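Local coordinates for protein AvrA (Salmonella typhimurium, PDB 6BE0) that probably transfers acetyl groups from acetyl-CoA to serine and threonine residues of target proteins, as a YopJ-family bacterial effector that binds inositol hexakisphosphate, at residues Gly57-Ile62 / Val277-Lys282; Thr67-Met72 / Ser121-Ser126; Lys89-Val94 / Val98-Glu103; Val109-Phe114 / Leu199-Leu204. One frame throughout, in Å; residues are numbered along the deposited sequence.

Interaction 1 of 4, residues Gly57-Ile62 / Val277-Lys282; sequences GSWIHI and VMLNDK
W59 and L279 bring a turn next to the coenzyme A site against the tip of a small beta-hairpin. W59 belongs to the connection between helices 40-55 and 65-82. L279 stands at the end of the hairpin formed by strands 276-278 and 283-285. The contact is of van der Waals type, made by one methyl group, L279 CD1. This carbon lies 3.8 Å from W59 NE1 and 4.1 Å from W59 CZ2, along the nitrogen side of the indole. It approaches the ring obliquely. The same methyl is 4.1 Å from G57 O. G57, just after helix 40-55, leaves helical backbone angles with a positive phi of 85°. In W59, CG lies between the backbone N and the carbonyl carbon (chi1 61°), which turns the indole back toward the hairpin. On its own side, I60 CB packs over one indole face, 4.0 Å above the plane and offset toward the rim. The hairpin turn is tight. L279 N bonds to K282 O at 3.2 Å, and a weak bond returns from K282 N. N280 and D281 between them have left-handed helical backbone angles. The nearest atoms of the W59 side chain and bound coenzyme A are about 4 Å apart, so the contact borders the cofactor. H289 of helix 287-300 meets the indole edge-to-face, and Y64 and I286 also touch it. I60 rests on L284 of strand 283-285, and S58 OG bonds to D56 OD2, just after helix 40-55.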
loop_
_atom_site.group_PDB
_atom_site.type_symbol
_atom_site.label_atom_id
_atom_site.label_comp_id
_atom_site.label_asym_id
_atom_site.label_seq_id
_atom_site.Cartn_x
_atom_site.Cartn_y
_atom_site.Cartn_z
ATOM N N GLY A 57 -17.903 -15.424 9.338
ATOM C CA GLY A 57 -16.521 -15.686 9.703
ATOM C C GLY A 57 -15.715 -16.448 8.666
ATOM O O GLY A 57 -14.553 -16.779 8.907
ATOM N N SER A 58 -16.316 -16.724 7.513
ATOM C CA SER A 58 -15.636 -17.481 6.463
ATOM C C SER A 58 -14.649 -16.618 5.681
ATOM O O SER A 58 -13.909 -17.124 4.835
ATOM C CB SER A 58 -16.657 -18.089 5.499
ATOM O OG SER A 58 -17.398 -17.079 4.839
ATOM N N TRP A 59 -14.642 -15.318 5.961
ATOM C CA TRP A 59 -13.772 -14.383 5.252
ATOM C C TRP A 59 -12.301 -14.756 5.378
ATOM O O TRP A 59 -11.509 -14.516 4.466
ATOM C CB TRP A 59 -13.975 -12.958 5.777
ATOM C CG TRP A 59 -13.649 -12.801 7.239
ATOM C CD1 TRP A 59 -14.498 -12.985 8.290
ATOM C CD2 TRP A 59 -12.385 -12.429 7.807
ATOM N NE1 TRP A 59 -13.845 -12.750 9.475
ATOM C CE2 TRP A 59 -12.547 -12.408 9.206
ATOM C CE3 TRP A 59 -11.135 -12.111 7.269
ATOM C CZ2 TRP A 59 -11.507 -12.082 10.074
ATOM C CZ3 TRP A 59 -10.102 -11.789 8.134
ATOM C CH2 TRP A 59 -10.296 -11.776 9.519
ATOM N N ILE A 60 -11.943 -15.348 6.511
ATOM C CA ILE A 60 -10.542 -15.571 6.837
ATOM C C ILE A 60 -9.870 -16.601 5.926
ATOM O O ILE A 60 -8.668 -16.501 5.671
ATOM C CB ILE A 60 -10.382 -16.010 8.308
ATOM C CG1 ILE A 60 -8.898 -16.084 8.672
ATOM C CG2 ILE A 60 -11.077 -17.347 8.559
ATOM C CD1 ILE A 60 -8.613 -15.795 10.127
ATOM N N HIS A 61 -10.633 -17.574 5.431
ATOM C CA HIS A 61 -10.082 -18.599 4.540
ATOM C C HIS A 61 -10.637 -18.485 3.116
ATOM O O HIS A 61 -10.690 -19.470 2.380
ATOM C CB HIS A 61 -10.343 -20.004 5.104
ATOM C CG HIS A 61 -11.783 -20.297 5.385
ATOM N ND1 HIS A 61 -12.756 -20.272 4.407
ATOM C CD2 HIS A 61 -12.413 -20.641 6.534
ATOM C CE1 HIS A 61 -13.923 -20.580 4.943
ATOM N NE2 HIS A 61 -13.743 -20.808 6.233
ATOM N N ILE A 62 -11.038 -17.275 2.737
ATOM C CA ILE A 62 -11.391 -16.963 1.352
ATOM C C ILE A 62 -10.341 -16.024 0.761
ATOM O O ILE A 62 -9.873 -15.105 1.436
ATOM C CB ILE A 62 -12.793 -16.313 1.249
ATOM C CG1 ILE A 62 -13.878 -17.349 1.549
ATOM C CG2 ILE A 62 -13.022 -15.719 -0.144
ATOM C CD1 ILE A 62 -15.265 -16.757 1.736
ATOM N N VAL A 277 -12.813 -8.067 15.230
ATOM C CA VAL A 277 -13.766 -9.154 15.417
ATOM C C VAL A 277 -13.118 -10.249 16.259
ATOM O O VAL A 277 -11.893 -10.372 16.285
ATOM C CB VAL A 277 -14.233 -9.729 14.055
ATOM C CG1 VAL A 277 -15.006 -11.039 14.225
ATOM C CG2 VAL A 277 -15.079 -8.707 13.311
ATOM N N MET A 278 -13.944 -11.031 16.951
ATOM C CA MET A 278 -13.466 -12.184 17.705
ATOM C C MET A 278 -13.738 -13.480 16.951
ATOM O O MET A 278 -14.877 -13.769 16.581
ATOM C CB MET A 278 -14.132 -12.241 19.081
ATOM C CG MET A 278 -13.698 -11.140 20.037
ATOM S SD MET A 278 -11.931 -11.154 20.406
ATOM C CE MET A 278 -11.737 -12.770 21.156
ATOM N N LEU A 279 -12.678 -14.251 16.721
ATOM C CA LEU A 279 -12.798 -15.599 16.175
ATOM C C LEU A 279 -11.888 -16.540 16.952
ATOM O O LEU A 279 -10.665 -16.393 16.926
ATOM C CB LEU A 279 -12.444 -15.633 14.686
ATOM C CG LEU A 279 -13.438 -15.028 13.689
ATOM C CD1 LEU A 279 -12.907 -15.190 12.273
ATOM C CD2 LEU A 279 -14.818 -15.660 13.812
ATOM N N ASN A 280 -12.496 -17.497 17.646
ATOM C CA ASN A 280 -11.763 -18.459 18.460
ATOM C C ASN A 280 -10.894 -17.772 19.512
ATOM O O ASN A 280 -9.704 -18.064 19.636
ATOM C CB ASN A 280 -10.903 -19.360 17.572
ATOM C CG ASN A 280 -11.726 -20.140 16.563
ATOM O OD1 ASN A 280 -12.895 -19.830 16.326
ATOM N ND2 ASN A 280 -11.119 -21.157 15.964
ATOM N N ASP A 281 -11.504 -16.857 20.260
ATOM C CA ASP A 281 -10.839 -16.168 21.365
ATOM C C ASP A 281 -9.572 -15.430 20.929
ATOM O O ASP A 281 -8.617 -15.316 21.699
ATOM C CB ASP A 281 -10.497 -17.164 22.478
ATOM C CG ASP A 281 -11.726 -17.846 23.047
ATOM O OD1 ASP A 281 -12.837 -17.296 22.900
ATOM O OD2 ASP A 281 -11.581 -18.932 23.648
ATOM N N LYS A 282 -9.573 -14.931 19.696
ATOM C CA LYS A 282 -8.459 -14.137 19.183
ATOM C C LYS A 282 -8.983 -12.910 18.447
ATOM O O LYS A 282 -9.774 -13.028 17.510
ATOM C CB LYS A 282 -7.577 -14.977 18.256
ATOM C CG LYS A 282 -6.823 -16.096 18.963
ATOM C CD LYS A 282 -5.923 -16.856 18.000
ATOM C CE LYS A 282 -5.147 -17.957 18.707
ATOM N NZ LYS A 282 -4.287 -18.728 17.765
#

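Interaction 2 of 4, residues Thr67-Met72 / Ser121-Ser126; sequences TDLEMM and SGIHIS
L69 projects from helix 65-82 onto I123, in the loop before strand 125-133, and I125, the first residue of that strand. Its CB already touches the other segment, 4.0 Å from I123 CD1. CG is anti to the backbone N (chi1 -175°), and from there the two methyls part company. CD2 packs on I123 CD1, also at 4.0 Å, so that one isoleucine methyl is held against both the root and a tip of the leucine. CD1 turns to the next inward-pointing residue and lies 4.2 Å from I125 CD1. The leucine thus bridges two isoleucines placed two residues apart. One helical turn on, M72 meets I125 from a different direction. Its chain folds at chi2 and chi3, and the terminal CE comes tip to tip with I125 CD1 at 4.0 Å. All of these contacts are between carbons, and the two segments meet by aliphatic packing. F90 of strand 88-91 packs against both L69 and M72, while N117 and L115 of strand 111-117 lie beside them. On the same helix D68 forms a salt bridge to R292 of helix 287-300. C186 of helix 186-199 touches I125.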
loop_
_atom_site.group_PDB
_atom_site.type_symbol
_atom_site.label_atom_id
_atom_site.label_comp_id
_atom_site.label_asym_id
_atom_site.label_seq_id
_atom_site.Cartn_x
_atom_site.Cartn_y
_atom_site.Cartn_z
ATOM N N THR A 67 -10.446 -11.093 -7.417
ATOM C CA THR A 67 -11.488 -10.089 -7.599
ATOM C C THR A 67 -10.890 -8.687 -7.511
ATOM O O THR A 67 -11.229 -7.813 -8.308
ATOM C CB THR A 67 -12.616 -10.241 -6.560
ATOM O OG1 THR A 67 -13.171 -11.560 -6.646
ATOM C CG2 THR A 67 -13.720 -9.213 -6.804
ATOM N N ASP A 68 -9.998 -8.477 -6.546
ATOM C CA ASP A 68 -9.296 -7.202 -6.424
ATOM C C ASP A 68 -8.590 -6.856 -7.729
ATOM O O ASP A 68 -8.679 -5.727 -8.208
ATOM C CB ASP A 68 -8.282 -7.240 -5.279
ATOM C CG ASP A 68 -8.934 -7.157 -3.911
ATOM O OD1 ASP A 68 -10.133 -6.812 -3.828
ATOM O OD2 ASP A 68 -8.233 -7.423 -2.911
ATOM N N LEU A 69 -7.894 -7.835 -8.303
ATOM C CA LEU A 69 -7.194 -7.635 -9.567
ATOM C C LEU A 69 -8.160 -7.178 -10.655
ATOM O O LEU A 69 -7.880 -6.226 -11.383
ATOM C CB LEU A 69 -6.487 -8.918 -10.009
ATOM C CG LEU A 69 -5.630 -8.776 -11.271
ATOM C CD1 LEU A 69 -4.396 -7.928 -10.993
ATOM C CD2 LEU A 69 -5.234 -10.136 -11.824
ATOM N N GLU A 70 -9.295 -7.861 -10.759
ATOM C CA GLU A 70 -10.290 -7.545 -11.778
ATOM C C GLU A 70 -10.870 -6.145 -11.590
ATOM O O GLU A 70 -11.109 -5.428 -12.562
ATOM C CB GLU A 70 -11.421 -8.578 -11.760
ATOM C CG GLU A 70 -11.008 -9.962 -12.241
ATOM C CD GLU A 70 -12.130 -10.978 -12.131
ATOM O OE1 GLU A 70 -13.309 -10.586 -12.274
ATOM O OE2 GLU A 70 -11.833 -12.169 -11.899
ATOM N N MET A 71 -11.091 -5.762 -10.336
ATOM C CA MET A 71 -11.706 -4.477 -10.021
ATOM C C MET A 71 -10.715 -3.318 -10.075
ATOM O O MET A 71 -11.118 -2.156 -10.134
ATOM C CB MET A 71 -12.340 -4.519 -8.627
ATOM C CG MET A 71 -13.487 -5.503 -8.474
ATOM S SD MET A 71 -14.785 -5.300 -9.705
ATOM C CE MET A 71 -15.208 -3.574 -9.475
ATOM N N MET A 72 -9.424 -3.634 -10.058
ATOM C CA MET A 72 -8.395 -2.622 -9.828
ATOM C C MET A 72 -8.408 -1.473 -10.843
ATOM O O MET A 72 -8.262 -0.317 -10.452
ATOM C CB MET A 72 -7.010 -3.273 -9.816
ATOM C CG MET A 72 -5.940 -2.421 -9.147
ATOM S SD MET A 72 -6.366 -1.958 -7.454
ATOM C CE MET A 72 -6.386 -3.557 -6.652
ATOM N N SER A 121 2.563 -16.182 -12.064
ATOM C CA SER A 121 1.508 -17.184 -11.942
ATOM C C SER A 121 0.653 -16.956 -10.697
ATOM O O SER A 121 -0.073 -17.851 -10.265
ATOM C CB SER A 121 2.106 -18.592 -11.898
ATOM O OG SER A 121 1.085 -19.576 -11.892
ATOM N N GLY A 122 0.748 -15.762 -10.120
ATOM C CA GLY A 122 -0.038 -15.411 -8.954
ATOM C C GLY A 122 -0.217 -13.910 -8.868
ATOM O O GLY A 122 0.222 -13.177 -9.756
ATOM N N ILE A 123 -0.862 -13.458 -7.799
ATOM C CA ILE A 123 -1.125 -12.039 -7.596
ATOM C C ILE A 123 -0.420 -11.525 -6.348
ATOM O O ILE A 123 -0.663 -12.006 -5.243
ATOM C CB ILE A 123 -2.636 -11.756 -7.469
ATOM C CG1 ILE A 123 -3.380 -12.273 -8.703
ATOM C CG2 ILE A 123 -2.889 -10.259 -7.292
ATOM C CD1 ILE A 123 -4.883 -12.319 -8.537
ATOM N N HIS A 124 0.459 -10.548 -6.539
ATOM C CA HIS A 124 1.055 -9.820 -5.429
ATOM C C HIS A 124 1.148 -8.345 -5.799
ATOM O O HIS A 124 2.082 -7.914 -6.476
ATOM C CB HIS A 124 2.437 -10.370 -5.071
ATOM C CG HIS A 124 3.022 -9.753 -3.840
ATOM N ND1 HIS A 124 2.587 -10.064 -2.571
ATOM C CD2 HIS A 124 4.001 -8.826 -3.686
ATOM C CE1 HIS A 124 3.272 -9.366 -1.687
ATOM N NE2 HIS A 124 4.138 -8.606 -2.336
ATOM N N ILE A 125 0.158 -7.582 -5.350
ATOM C CA ILE A 125 0.063 -6.169 -5.681
ATOM C C ILE A 125 0.726 -5.315 -4.606
ATOM O O ILE A 125 0.313 -5.333 -3.446
ATOM C CB ILE A 125 -1.410 -5.744 -5.855
ATOM C CG1 ILE A 125 -2.030 -6.500 -7.034
ATOM C CG2 ILE A 125 -1.517 -4.238 -6.075
ATOM C CD1 ILE A 125 -3.534 -6.359 -7.140
ATOM N N SER A 126 1.761 -4.580 -5.003
ATOM C CA SER A 126 2.437 -3.632 -4.121
ATOM C C SER A 126 2.214 -2.211 -4.624
ATOM O O SER A 126 1.630 -2.009 -5.689
ATOM C CB SER A 126 3.935 -3.931 -4.044
ATOM O OG SER A 126 4.172 -5.249 -3.584
#

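Interaction 3 of 4, residues Lys89-Val94 / Val98-Glu103; sequences KFVMSV and VSSIKE
Strand 88-91 leads through a short turn into helix 94-106, and V98 N donates the first-turn helical bond to V94 O at 3.0 Å. The bond is nearly straight, with an N-H...O angle of 164°, and the donor is tilted 23° from the carbonyl plane. The V98 side chain leans over the same oxygen. Its CG2 is 3.4 Å from V94 O and its CG1 3.5 Å, so both methyls lie against the acceptor from the same side. The branch is set by chi1 of -65°, with CG1 beside the backbone N. Further along, the helix packs back on the strand it followed. V91 CG1 reaches S100, lying 3.7 Å from S100 OG and 4.2 Å from S100 CB. The hydroxyl does not depend on this apolar neighbour, because it bonds to the backbone oxygen of E96 one turn earlier. S100 thus faces the strand with its hydroxyl already bonded within the helix. S93 sits at the N-cap, and its OG bonds to E96 N, which satisfies an amide of the first turn. Together these features belong to the first half of a beta-alpha-beta unit, strand 88-91, helix 94-106 and strand 111-117, whose strands run parallel. V91 touches V116 of the neighbouring strand, and S100 packs on F114. V98 and I101 lie against L162 of helix 151-164, and V94 against A161. F90 points to helix 65-82, while V91 points to helix 94-106, so the strand is packed between two helices.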
loop_
_atom_site.group_PDB
_atom_site.type_symbol
_atom_site.label_atom_id
_atom_site.label_comp_id
_atom_site.label_asym_id
_atom_site.label_seq_id
_atom_site.Cartn_x
_atom_site.Cartn_y
_atom_site.Cartn_z
ATOM N N LYS A 89 -1.059 4.804 -11.438
ATOM C CA LYS A 89 -1.066 3.903 -12.584
ATOM C C LYS A 89 -1.082 2.455 -12.114
ATOM O O LYS A 89 -0.395 2.099 -11.156
ATOM C CB LYS A 89 0.154 4.148 -13.477
ATOM C CG LYS A 89 0.073 5.401 -14.335
ATOM C CD LYS A 89 -0.985 5.258 -15.416
ATOM C CE LYS A 89 -0.900 6.375 -16.440
ATOM N NZ LYS A 89 -1.996 6.271 -17.441
ATOM N N PHE A 90 -1.875 1.627 -12.783
ATOM C CA PHE A 90 -1.892 0.197 -12.509
ATOM C C PHE A 90 -1.076 -0.535 -13.564
ATOM O O PHE A 90 -1.380 -0.467 -14.755
ATOM C CB PHE A 90 -3.327 -0.334 -12.477
ATOM C CG PHE A 90 -3.418 -1.825 -12.300
ATOM C CD1 PHE A 90 -2.765 -2.453 -11.253
ATOM C CD2 PHE A 90 -4.166 -2.594 -13.174
ATOM C CE1 PHE A 90 -2.849 -3.824 -11.088
ATOM C CE2 PHE A 90 -4.257 -3.963 -13.013
ATOM C CZ PHE A 90 -3.598 -4.579 -11.968
ATOM N N VAL A 91 -0.030 -1.219 -13.114
ATOM C CA VAL A 91 0.841 -1.982 -13.999
ATOM C C VAL A 91 0.795 -3.450 -13.595
ATOM O O VAL A 91 0.613 -3.772 -12.421
ATOM C CB VAL A 91 2.291 -1.457 -13.967
ATOM C CG1 VAL A 91 2.350 -0.044 -14.531
ATOM C CG2 VAL A 91 2.851 -1.493 -12.552
ATOM N N MET A 92 0.960 -4.333 -14.571
ATOM C CA MET A 92 0.679 -5.748 -14.378
ATOM C C MET A 92 1.944 -6.598 -14.389
ATOM O O MET A 92 1.877 -7.825 -14.470
ATOM C CB MET A 92 -0.294 -6.217 -15.458
ATOM C CG MET A 92 -1.427 -5.225 -15.687
ATOM S SD MET A 92 -2.816 -5.891 -16.621
ATOM C CE MET A 92 -3.555 -6.966 -15.384
ATOM N N SER A 93 3.096 -5.941 -14.301
ATOM C CA SER A 93 4.371 -6.642 -14.185
ATOM C C SER A 93 5.480 -5.679 -13.781
ATOM O O SER A 93 5.331 -4.462 -13.893
ATOM C CB SER A 93 4.739 -7.332 -15.500
ATOM O OG SER A 93 5.080 -6.386 -16.497
ATOM N N VAL A 94 6.587 -6.242 -13.310
ATOM C CA VAL A 94 7.765 -5.461 -12.951
ATOM C C VAL A 94 8.310 -4.720 -14.166
ATOM O O VAL A 94 8.768 -3.584 -14.059
ATOM C CB VAL A 94 8.869 -6.360 -12.361
ATOM C CG1 VAL A 94 10.135 -5.559 -12.071
ATOM C CG2 VAL A 94 8.370 -7.032 -11.101
ATOM N N VAL A 98 8.832 -0.601 -14.485
ATOM C CA VAL A 98 10.078 0.130 -14.695
ATOM C C VAL A 98 10.042 0.926 -15.996
ATOM O O VAL A 98 10.622 2.007 -16.082
ATOM C CB VAL A 98 11.304 -0.815 -14.705
ATOM C CG1 VAL A 98 11.489 -1.455 -13.337
ATOM C CG2 VAL A 98 11.178 -1.877 -15.794
ATOM N N SER A 99 9.355 0.396 -17.003
ATOM C CA SER A 99 9.197 1.110 -18.264
ATOM C C SER A 99 8.222 2.273 -18.092
ATOM O O SER A 99 8.328 3.284 -18.783
ATOM C CB SER A 99 8.717 0.166 -19.369
ATOM O OG SER A 99 7.413 -0.315 -19.104
ATOM N N SER A 100 7.278 2.129 -17.164
ATOM C CA SER A 100 6.357 3.214 -16.835
ATOM C C SER A 100 7.059 4.272 -15.991
ATOM O O SER A 100 6.761 5.459 -16.098
ATOM C CB SER A 100 5.128 2.692 -16.091
ATOM O OG SER A 100 4.283 1.949 -16.949
ATOM N N ILE A 101 7.987 3.837 -15.144
ATOM C CA ILE A 101 8.795 4.769 -14.366
ATOM C C ILE A 101 9.644 5.615 -15.314
ATOM O O ILE A 101 9.809 6.817 -15.106
ATOM C CB ILE A 101 9.698 4.035 -13.346
ATOM C CG1 ILE A 101 8.846 3.489 -12.198
ATOM C CG2 ILE A 101 10.766 4.970 -12.780
ATOM C CD1 ILE A 101 9.577 2.530 -11.277
ATOM N N LYS A 102 10.174 4.983 -16.356
ATOM C CA LYS A 102 10.958 5.695 -17.357
ATOM C C LYS A 102 10.092 6.716 -18.087
ATOM O O LYS A 102 10.501 7.858 -18.273
ATOM C CB LYS A 102 11.577 4.719 -18.360
ATOM C CG LYS A 102 12.649 5.344 -19.241
ATOM C CD LYS A 102 13.253 4.333 -20.199
ATOM C CE LYS A 102 14.319 4.979 -21.086
ATOM N NZ LYS A 102 15.660 5.108 -20.421
ATOM N N GLU A 103 8.896 6.301 -18.496
ATOM C CA GLU A 103 7.974 7.193 -19.195
ATOM C C GLU A 103 7.634 8.408 -18.347
ATOM O O GLU A 103 7.694 9.543 -18.816
ATOM C CB GLU A 103 6.680 6.462 -19.573
ATOM C CG GLU A 103 6.531 6.156 -21.055
ATOM C CD GLU A 103 6.648 7.395 -21.923
ATOM O OE1 GLU A 103 7.649 7.512 -22.660
ATOM O OE2 GLU A 103 5.741 8.251 -21.866
#

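Interaction 4 of 4, residues Val109-Phe114 / Leu199-Leu204; sequences VESARF and LEFMNL
The F201 ring, from the loop after helix 186-199, meets S111 and R113 of strand 111-117 with its edge. The contacts across the segments are of van der Waals type. S111 OG lies near the ring plane, 3.8 Å from F201 CE2, and S111 CB is 4.1 Å from the same carbon. R113 NH2 approaches the neighbouring F201 CD2 at 3.9 Å. There the guanidinium too is met at its edge, and the two planes stand 78° apart. The arginine is therefore not stacked on this ring. Torsions prepare the meeting: F201 CG is anti to its own N (chi1 -177°), while R113 is bent at chi2 so that its end turns back beside S111. Polar bonds hold the groups in place, some within the loop and some from residues beyond the two segments. R113 NE forms a salt bridge with D129 of strand 125-133, and NH1 bonds to the backbone oxygen of L86. In the loop, N203 ND2 donates to E200 OE1 at 2.8 Å, on the syn side of the carboxylate though 31° out of its plane, and L204 N bonds to F201 O at 3.1 Å. F201 O also accepts from R131, whose guanidinium makes a cation-pi contact with the ring. L199, the last residue of helix 186-199, touches inositol hexakisphosphate. The two arginines beside the ring thus differ. R131 uses the pi system. R113 meets the ring edge, where electrostatics are probably neutral or slightly unfavourable, and its bonds to D129 and L86 O appear to set its geometry.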
loop_
_atom_site.group_PDB
_atom_site.type_symbol
_atom_site.label_atom_id
_atom_site.label_comp_id
_atom_site.label_asym_id
_atom_site.label_seq_id
_atom_site.Cartn_x
_atom_site.Cartn_y
_atom_site.Cartn_z
ATOM N N VAL A 109 6.884 14.554 -15.238
ATOM C CA VAL A 109 6.122 14.345 -14.012
ATOM C C VAL A 109 7.089 14.154 -12.849
ATOM O O VAL A 109 8.139 13.530 -12.999
ATOM C CB VAL A 109 5.182 13.133 -14.131
ATOM C CG1 VAL A 109 4.451 12.874 -12.816
ATOM C CG2 VAL A 109 4.184 13.354 -15.260
ATOM N N GLU A 110 6.721 14.695 -11.692
ATOM C CA GLU A 110 7.615 14.758 -10.540
ATOM C C GLU A 110 7.049 14.016 -9.335
ATOM O O GLU A 110 7.720 13.868 -8.313
ATOM C CB GLU A 110 7.878 16.219 -10.179
ATOM C CG GLU A 110 8.465 17.027 -11.329
ATOM C CD GLU A 110 8.852 18.434 -10.922
ATOM O OE1 GLU A 110 8.666 18.787 -9.738
ATOM O OE2 GLU A 110 9.341 19.188 -11.791
ATOM N N SER A 111 5.813 13.553 -9.464
ATOM C CA SER A 111 5.126 12.871 -8.381
ATOM C C SER A 111 4.101 11.896 -8.947
ATOM O O SER A 111 3.150 12.303 -9.617
ATOM C CB SER A 111 4.445 13.883 -7.458
ATOM O OG SER A 111 3.660 13.234 -6.474
ATOM N N ALA A 112 4.299 10.609 -8.681
ATOM C CA ALA A 112 3.400 9.584 -9.191
ATOM C C ALA A 112 3.454 8.322 -8.339
ATOM O O ALA A 112 4.394 8.119 -7.566
ATOM C CB ALA A 112 3.738 9.259 -10.638
ATOM N N ARG A 113 2.430 7.486 -8.475
ATOM C CA ARG A 113 2.364 6.217 -7.760
ATOM C C ARG A 113 1.992 5.089 -8.706
ATOM O O ARG A 113 1.372 5.313 -9.744
ATOM C CB ARG A 113 1.357 6.284 -6.610
ATOM C CG ARG A 113 1.795 7.166 -5.461
ATOM C CD ARG A 113 1.370 8.606 -5.673
ATOM N NE ARG A 113 2.128 9.528 -4.834
ATOM C CZ ARG A 113 2.054 10.852 -4.920
ATOM N NH1 ARG A 113 1.252 11.423 -5.813
ATOM N NH2 ARG A 113 2.786 11.608 -4.113
ATOM N N PHE A 114 2.378 3.874 -8.336
ATOM C CA PHE A 114 2.126 2.703 -9.161
ATOM C C PHE A 114 1.634 1.535 -8.327
ATOM O O PHE A 114 2.284 1.155 -7.359
ATOM C CB PHE A 114 3.396 2.290 -9.902
ATOM C CG PHE A 114 3.976 3.371 -10.765
ATOM C CD1 PHE A 114 4.926 4.242 -10.261
ATOM C CD2 PHE A 114 3.578 3.511 -12.084
ATOM C CE1 PHE A 114 5.466 5.236 -11.055
ATOM C CE2 PHE A 114 4.112 4.504 -12.882
ATOM C CZ PHE A 114 5.058 5.367 -12.366
ATOM N N LEU A 199 -1.552 12.248 0.074
ATOM C CA LEU A 199 -2.008 13.132 1.140
ATOM C C LEU A 199 -0.894 13.472 2.127
ATOM O O LEU A 199 -0.909 14.536 2.748
ATOM C CB LEU A 199 -3.181 12.489 1.881
ATOM C CG LEU A 199 -4.409 12.206 1.013
ATOM C CD1 LEU A 199 -5.336 11.213 1.696
ATOM C CD2 LEU A 199 -5.144 13.499 0.696
ATOM N N GLU A 200 0.070 12.566 2.264
ATOM C CA GLU A 200 1.186 12.754 3.186
ATOM C C GLU A 200 2.442 13.169 2.428
ATOM O O GLU A 200 3.555 12.809 2.811
ATOM C CB GLU A 200 1.453 11.468 3.974
ATOM C CG GLU A 200 0.252 10.943 4.751
ATOM C CD GLU A 200 -0.091 11.790 5.961
ATOM O OE1 GLU A 200 0.577 12.824 6.182
ATOM O OE2 GLU A 200 -1.030 11.414 6.695
ATOM N N PHE A 201 2.248 13.928 1.353
ATOM C CA PHE A 201 3.338 14.328 0.470
ATOM C C PHE A 201 4.519 14.931 1.231
ATOM O O PHE A 201 5.645 14.450 1.115
ATOM C CB PHE A 201 2.831 15.332 -0.569
ATOM C CG PHE A 201 3.871 15.739 -1.576
ATOM C CD1 PHE A 201 4.751 16.775 -1.306
ATOM C CD2 PHE A 201 3.968 15.086 -2.793
ATOM C CE1 PHE A 201 5.709 17.149 -2.227
ATOM C CE2 PHE A 201 4.923 15.456 -3.718
ATOM C CZ PHE A 201 5.794 16.489 -3.435
ATOM N N MET A 202 4.259 15.981 2.003
ATOM C CA MET A 202 5.315 16.667 2.741
ATOM C C MET A 202 5.953 15.767 3.798
ATOM O O MET A 202 7.168 15.802 4.000
ATOM C CB MET A 202 4.765 17.932 3.404
ATOM C CG MET A 202 4.253 18.987 2.430
ATOM S SD MET A 202 5.478 19.529 1.217
ATOM C CE MET A 202 6.849 20.001 2.269
ATOM N N ASN A 203 5.136 14.963 4.471
ATOM C CA ASN A 203 5.636 14.063 5.508
ATOM C C ASN A 203 6.544 12.968 4.954
ATOM O O ASN A 203 7.229 12.281 5.714
ATOM C CB ASN A 203 4.471 13.414 6.263
ATOM C CG ASN A 203 3.822 14.352 7.266
ATOM O OD1 ASN A 203 4.430 15.324 7.715
ATOM N ND2 ASN A 203 2.581 14.053 7.633
ATOM N N LEU A 204 6.543 12.809 3.634
ATOM C CA LEU A 204 7.317 11.760 2.978
ATOM C C LEU A 204 8.534 12.309 2.239
ATOM O O LEU A 204 9.220 11.574 1.530
ATOM C CB LEU A 204 6.424 10.989 2.007
ATOM C CG LEU A 204 5.353 10.137 2.686
ATOM C CD1 LEU A 204 4.301 9.706 1.682
ATOM C CD2 LEU A 204 5.989 8.930 3.355
#

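How the interactions relate
Interactions 2, 3 and 4 all build on one mixed sheet, while interaction 1 lies apart, near the coenzyme A site. All are partly buried, but interaction 1 is the most peripheral. Its centre is about 23 Å from the centre of the chain, against about 13 Å for interactions 2 and 4 and about 16 Å for interaction 3. F90 is shared between interactions 2 and 3. Interactions 3 and 4 join along neighbouring strands through a probable hydrogen bond between K89 N and R113 O, and I101 packs on F114. Interactions 1 and 2 rest on van der Waals packing. Interaction 3 adds a backbone bond. Interaction 4 sets a ring edge against charged and hydroxyl groups.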